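Long-range contact in possible metal-dependent hydrolase (Veillonella parvula, PDB 3RPC), which is probably a metal-dependent hydrolase of the metallo-beta-lactamase superfamily, with two zinc ions bound side by side in its presumed active site: residues 65-78 against 90-103. Numbering follows the deposited sequence.
Sequences VTAVVVTHTHLDHW and LPIFVQNTADKELI. With ZN (zinc ion), chain E; ZN (zinc ion), chain F.
D99 OD1, close to T73, accepts from two waters: water 2, held by T73 N, and water 3, which bonds T73 OG1 at 2.7 Å. Its OD2 accepts from Q95 NE2, which lies above the carboxylate plane, and from water 1. Water 1 also donates to V70 O and accepts from Q95 N, so it bridges the two segments where their direct pairing stops. Before that point the strands run parallel. V68 N donates to P91 O, F93 N to V68 O at 2.7 Å, and V70 N to F93 O at 2.9 Å. On one face, I92 CD1 lies beside V68 CB at 3.6 Å. On the other, A67 CB meets the F93 ring at its edge. I103 extends from the helix, its chain straight at chi2 176°, and sets CD1 over the five-membered ring of W78, 4.1 Å from the centroid, a CH-pi contact. The HxHxDH motif, H72 to H77, lies in the loop after strand 67-69. H72 and H74 bind one zinc with H132; D76 and H77 bind the other with H226; D168 joins both. H72 ND1 donates in its ring plane to T71 OG1, which also bonds D27. Strands 67-69 and 92-94 belong to a beta-alpha-beta unit with helix 80-85, and lie between strands 22-26 and 111-113 in a mixed sheet.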
loop_
_atom_site.group_PDB
_atom_site.type_symbol
_atom_site.label_atom_id
_atom_site.label_comp_id
_atom_site.label_asym_id
_atom_site.label_seq_id
_atom_site.Cartn_x
_atom_site.Cartn_y
_atom_site.Cartn_z
ATOM N N VAL A 65 -15.284 6.447 26.000
ATOM C CA VAL A 65 -14.886 5.802 24.748
ATOM C C VAL A 65 -16.102 5.223 24.016
ATOM O O VAL A 65 -16.899 4.486 24.609
ATOM C CB VAL A 65 -13.812 4.718 24.996
ATOM C CG1 VAL A 65 -13.510 3.945 23.720
ATOM C CG2 VAL A 65 -12.538 5.351 25.545
ATOM N N THR A 66 -16.235 5.578 22.735
ATOM C CA THR A 66 -17.332 5.160 21.861
ATOM C C THR A 66 -16.915 4.003 20.962
ATOM O O THR A 66 -17.739 3.177 20.561
ATOM C CB THR A 66 -17.734 6.297 20.888
ATOM O OG1 THR A 66 -17.726 7.557 21.567
ATOM C CG2 THR A 66 -19.116 6.033 20.301
ATOM N N ALA A 67 -15.634 3.980 20.602
ATOM C CA ALA A 67 -15.123 2.963 19.689
ATOM C C ALA A 67 -13.620 2.902 19.825
ATOM O O ALA A 67 -13.012 3.804 20.394
ATOM C CB ALA A 67 -15.516 3.276 18.249
ATOM N N VAL A 68 -13.036 1.822 19.327
ATOM C CA VAL A 68 -11.592 1.653 19.372
ATOM C C VAL A 68 -11.078 1.519 17.942
ATOM O O VAL A 68 -11.730 0.916 17.092
ATOM C CB VAL A 68 -11.218 0.395 20.178
ATOM C CG1 VAL A 68 -9.721 0.296 20.356
ATOM C CG2 VAL A 68 -11.889 0.417 21.546
ATOM N N VAL A 69 -9.921 2.118 17.677
ATOM C CA VAL A 69 -9.258 1.978 16.380
ATOM C C VAL A 69 -7.916 1.323 16.647
ATOM O O VAL A 69 -7.131 1.825 17.441
ATOM C CB VAL A 69 -9.024 3.345 15.707
ATOM C CG1 VAL A 69 -8.150 3.193 14.452
ATOM C CG2 VAL A 69 -10.356 3.990 15.363
ATOM N N VAL A 70 -7.675 0.190 15.998
ATOM C CA VAL A 70 -6.448 -0.568 16.184
ATOM C C VAL A 70 -5.751 -0.649 14.831
ATOM O O VAL A 70 -6.188 -1.383 13.939
ATOM C CB VAL A 70 -6.764 -1.981 16.721
ATOM C CG1 VAL A 70 -5.488 -2.758 16.993
ATOM C CG2 VAL A 70 -7.604 -1.881 17.998
ATOM N N THR A 71 -4.677 0.124 14.666
ATOM C CA THR A 71 -4.026 0.211 13.357
ATOM C C THR A 71 -3.285 -1.065 12.982
ATOM O O THR A 71 -3.098 -1.358 11.793
ATOM C CB THR A 71 -3.064 1.406 13.250
ATOM O OG1 THR A 71 -1.979 1.247 14.180
ATOM C CG2 THR A 71 -3.802 2.714 13.501
ATOM N N HIS A 72 -2.856 -1.799 14.000
ATOM C CA HIS A 72 -2.195 -3.095 13.853
ATOM C C HIS A 72 -2.025 -3.686 15.239
ATOM O O HIS A 72 -2.219 -2.985 16.232
ATOM C CB HIS A 72 -0.857 -3.009 13.082
ATOM C CG HIS A 72 0.225 -2.212 13.762
ATOM N ND1 HIS A 72 0.053 -0.912 14.190
ATOM C CD2 HIS A 72 1.520 -2.521 14.021
ATOM C CE1 HIS A 72 1.193 -0.455 14.684
ATOM N NE2 HIS A 72 2.095 -1.417 14.608
ATOM N N THR A 73 -1.657 -4.958 15.314
ATOM C CA THR A 73 -1.682 -5.644 16.602
ATOM C C THR A 73 -0.303 -5.909 17.199
ATOM O O THR A 73 -0.133 -6.825 18.002
ATOM C CB THR A 73 -2.518 -6.931 16.550
ATOM O OG1 THR A 73 -2.003 -7.799 15.535
ATOM C CG2 THR A 73 -3.970 -6.589 16.252
ATOM N N HIS A 74 0.681 -5.099 16.824
ATOM C CA HIS A 74 1.931 -5.087 17.571
ATOM C C HIS A 74 1.626 -4.762 19.039
ATOM O O HIS A 74 0.710 -3.993 19.337
ATOM C CB HIS A 74 2.903 -4.052 17.002
ATOM C CG HIS A 74 3.682 -4.544 15.823
ATOM N ND1 HIS A 74 4.483 -3.718 15.066
ATOM C CD2 HIS A 74 3.792 -5.779 15.281
ATOM C CE1 HIS A 74 5.048 -4.423 14.101
ATOM N NE2 HIS A 74 4.647 -5.677 14.210
ATOM N N LEU A 75 2.421 -5.336 19.936
ATOM C CA LEU A 75 2.237 -5.181 21.381
ATOM C C LEU A 75 2.036 -3.737 21.816
ATOM O O LEU A 75 1.195 -3.454 22.683
ATOM C CB LEU A 75 3.427 -5.788 22.130
ATOM C CG LEU A 75 3.418 -5.696 23.657
ATOM C CD1 LEU A 75 2.232 -6.459 24.199
ATOM C CD2 LEU A 75 4.713 -6.242 24.234
ATOM N N ASP A 76 2.821 -2.824 21.251
ATOM C CA ASP A 76 2.787 -1.431 21.681
ATOM C C ASP A 76 1.614 -0.647 21.096
ATOM O O ASP A 76 1.557 0.576 21.235
ATOM C CB ASP A 76 4.127 -0.725 21.417
ATOM C CG ASP A 76 4.492 -0.694 19.948
ATOM O OD1 ASP A 76 4.460 -1.768 19.313
ATOM O OD2 ASP A 76 4.833 0.407 19.440
ATOM N N HIS A 77 0.682 -1.365 20.460
ATOM C CA HIS A 77 -0.566 -0.786 19.957
ATOM C C HIS A 77 -1.815 -1.559 20.391
ATOM O O HIS A 77 -2.930 -1.103 20.168
ATOM C CB HIS A 77 -0.513 -0.693 18.428
ATOM C CG HIS A 77 0.598 0.175 17.945
ATOM N ND1 HIS A 77 0.392 1.449 17.463
ATOM C CD2 HIS A 77 1.935 -0.025 17.930
ATOM C CE1 HIS A 77 1.557 1.992 17.160
ATOM N NE2 HIS A 77 2.507 1.117 17.431
ATOM N N TRP A 78 -1.616 -2.726 20.996
ATOM C CA TRP A 78 -2.721 -3.613 21.352
ATOM C C TRP A 78 -2.167 -4.676 22.285
ATOM O O TRP A 78 -1.403 -5.549 21.862
ATOM C CB TRP A 78 -3.321 -4.275 20.101
ATOM C CG TRP A 78 -4.508 -5.161 20.376
ATOM C CD1 TRP A 78 -4.563 -6.522 20.265
ATOM C CD2 TRP A 78 -5.805 -4.739 20.803
ATOM N NE1 TRP A 78 -5.821 -6.974 20.601
ATOM C CE2 TRP A 78 -6.600 -5.896 20.938
ATOM C CE3 TRP A 78 -6.366 -3.493 21.094
ATOM C CZ2 TRP A 78 -7.936 -5.840 21.348
ATOM C CZ3 TRP A 78 -7.686 -3.436 21.503
ATOM C CH2 TRP A 78 -8.458 -4.606 21.626
ATOM N N LEU A 90 -17.723 -2.785 22.572
ATOM C CA LEU A 90 -17.361 -1.579 21.828
ATOM C C LEU A 90 -16.930 -1.930 20.413
ATOM O O LEU A 90 -16.215 -2.908 20.206
ATOM C CB LEU A 90 -16.222 -0.829 22.508
ATOM C CG LEU A 90 -16.581 -0.059 23.776
ATOM C CD1 LEU A 90 -15.326 0.517 24.410
ATOM C CD2 LEU A 90 -17.590 1.041 23.445
ATOM N N PRO A 91 -17.367 -1.135 19.430
ATOM C CA PRO A 91 -16.880 -1.352 18.062
ATOM C C PRO A 91 -15.359 -1.186 18.000
ATOM O O PRO A 91 -14.825 -0.210 18.527
ATOM C CB PRO A 91 -17.560 -0.234 17.262
ATOM C CG PRO A 91 -18.763 0.128 18.081
ATOM C CD PRO A 91 -18.327 -0.024 19.506
ATOM N N ILE A 92 -14.686 -2.139 17.359
ATOM C CA ILE A 92 -13.238 -2.102 17.168
ATOM C C ILE A 92 -12.967 -2.057 15.674
ATOM O O ILE A 92 -13.368 -2.960 14.951
ATOM C CB ILE A 92 -12.557 -3.369 17.726
ATOM C CG1 ILE A 92 -13.151 -3.772 19.086
ATOM C CG2 ILE A 92 -11.040 -3.185 17.789
ATOM C CD1 ILE A 92 -12.984 -2.724 20.192
ATOM N N PHE A 93 -12.272 -1.018 15.220
ATOM C CA PHE A 93 -11.954 -0.865 13.807
ATOM C C PHE A 93 -10.551 -1.395 13.575
ATOM O O PHE A 93 -9.633 -1.049 14.309
ATOM C CB PHE A 93 -12.042 0.613 13.413
ATOM C CG PHE A 93 -13.453 1.134 13.398
ATOM C CD1 PHE A 93 -14.233 1.004 12.265
ATOM C CD2 PHE A 93 -13.989 1.752 14.514
ATOM C CE1 PHE A 93 -15.540 1.465 12.245
ATOM C CE2 PHE A 93 -15.300 2.221 14.504
ATOM C CZ PHE A 93 -16.071 2.082 13.364
ATOM N N VAL A 94 -10.402 -2.245 12.567
ATOM C CA VAL A 94 -9.135 -2.915 12.305
ATOM C C VAL A 94 -8.787 -2.857 10.818
ATOM O O VAL A 94 -9.603 -2.441 9.998
ATOM C CB VAL A 94 -9.174 -4.387 12.778
ATOM C CG1 VAL A 94 -9.492 -4.463 14.272
ATOM C CG2 VAL A 94 -10.190 -5.196 11.959
ATOM N N GLN A 95 -7.561 -3.253 10.473
ATOM C CA GLN A 95 -7.054 -3.062 9.105
ATOM C C GLN A 95 -7.322 -4.196 8.123
ATOM O O GLN A 95 -7.303 -3.985 6.915
ATOM C CB GLN A 95 -5.536 -2.796 9.131
ATOM C CG GLN A 95 -4.722 -4.027 9.472
ATOM C CD GLN A 95 -3.220 -3.781 9.490
ATOM O OE1 GLN A 95 -2.698 -2.936 8.755
ATOM N NE2 GLN A 95 -2.519 -4.539 10.318
ATOM N N ASN A 96 -7.565 -5.402 8.626
ATOM C CA ASN A 96 -7.646 -6.556 7.746
ATOM C C ASN A 96 -8.299 -7.739 8.456
ATOM O O ASN A 96 -8.603 -7.668 9.649
ATOM C CB ASN A 96 -6.266 -6.921 7.168
ATOM C CG ASN A 96 -5.264 -7.355 8.230
ATOM O OD1 ASN A 96 -5.637 -7.786 9.322
ATOM N ND2 ASN A 96 -3.975 -7.231 7.914
ATOM N N THR A 97 -8.519 -8.812 7.708
ATOM C CA THR A 97 -9.198 -9.983 8.249
ATOM C C THR A 97 -8.382 -10.666 9.352
ATOM O O THR A 97 -8.949 -11.138 10.338
ATOM C CB THR A 97 -9.529 -10.982 7.134
ATOM O OG1 THR A 97 -10.411 -10.348 6.201
ATOM C CG2 THR A 97 -10.214 -12.224 7.715
ATOM N N ALA A 98 -7.063 -10.723 9.193
ATOM C CA ALA A 98 -6.228 -11.392 10.192
ATOM C C ALA A 98 -6.371 -10.728 11.558
ATOM O O ALA A 98 -6.498 -11.405 12.584
ATOM C CB ALA A 98 -4.772 -11.405 9.755
ATOM N N ASP A 99 -6.359 -9.400 11.567
ATOM C CA ASP A 99 -6.510 -8.662 12.812
ATOM C C ASP A 99 -7.929 -8.830 13.357
ATOM O O ASP A 99 -8.111 -8.938 14.567
ATOM C CB ASP A 99 -6.151 -7.180 12.632
ATOM C CG ASP A 99 -4.645 -6.949 12.497
ATOM O OD1 ASP A 99 -3.872 -7.933 12.402
ATOM O OD2 ASP A 99 -4.235 -5.773 12.453
ATOM N N LYS A 100 -8.928 -8.849 12.479
ATOM C CA LYS A 100 -10.297 -9.088 12.934
ATOM C C LYS A 100 -10.394 -10.456 13.594
ATOM O O LYS A 100 -10.988 -10.598 14.662
ATOM C CB LYS A 100 -11.326 -8.970 11.799
ATOM C CG LYS A 100 -12.721 -9.430 12.237
ATOM C CD LYS A 100 -13.809 -8.908 11.331
ATOM C CE LYS A 100 -15.174 -9.442 11.782
ATOM N NZ LYS A 100 -16.293 -8.790 11.050
ATOM N N GLU A 101 -9.801 -11.466 12.971
ATOM C CA GLU A 101 -9.886 -12.815 13.528
ATOM C C GLU A 101 -9.212 -12.878 14.884
ATOM O O GLU A 101 -9.732 -13.496 15.827
ATOM C CB GLU A 101 -9.276 -13.838 12.576
ATOM C CG GLU A 101 -10.134 -14.091 11.341
ATOM C CD GLU A 101 -9.459 -15.005 10.339
ATOM O OE1 GLU A 101 -8.297 -15.397 10.577
ATOM O OE2 GLU A 101 -10.092 -15.329 9.312
ATOM N N LEU A 102 -8.067 -12.218 15.005
ATOM C CA LEU A 102 -7.364 -12.215 16.277
ATOM C C LEU A 102 -8.217 -11.574 17.366
ATOM O O LEU A 102 -8.427 -12.148 18.439
ATOM C CB LEU A 102 -6.042 -11.462 16.152
ATOM C CG LEU A 102 -5.241 -11.388 17.455
ATOM C CD1 LEU A 102 -4.844 -12.784 17.931
ATOM C CD2 LEU A 102 -4.014 -10.500 17.289
ATOM N N ILE A 103 -8.708 -10.373 17.088
ATOM C CA ILE A 103 -9.427 -9.608 18.103
ATOM C C ILE A 103 -10.793 -10.227 18.443
ATOM O O ILE A 103 -11.213 -10.215 19.602
ATOM C CB ILE A 103 -9.492 -8.106 17.721
ATOM C CG1 ILE A 103 -8.073 -7.522 17.779
ATOM C CG2 ILE A 103 -10.436 -7.346 18.651
ATOM C CD1 ILE A 103 -7.957 -6.069 17.328
HETATM ZN ZN ZN E . 4.310 -1.396 14.972
HETATM ZN ZN ZN F . 4.696 1.110 17.139
HETATM O O HOH W 1 -5.935 -3.833 12.706
HETATM O O HOH W 2 -1.242 -6.393 12.763
HETATM O O HOH W 3 -3.039 -9.771 14.073
HETATM O O HOH W 4 4.933 -1.165 16.862
HETATM O O HOH W 5 7.196 0.979 16.590
#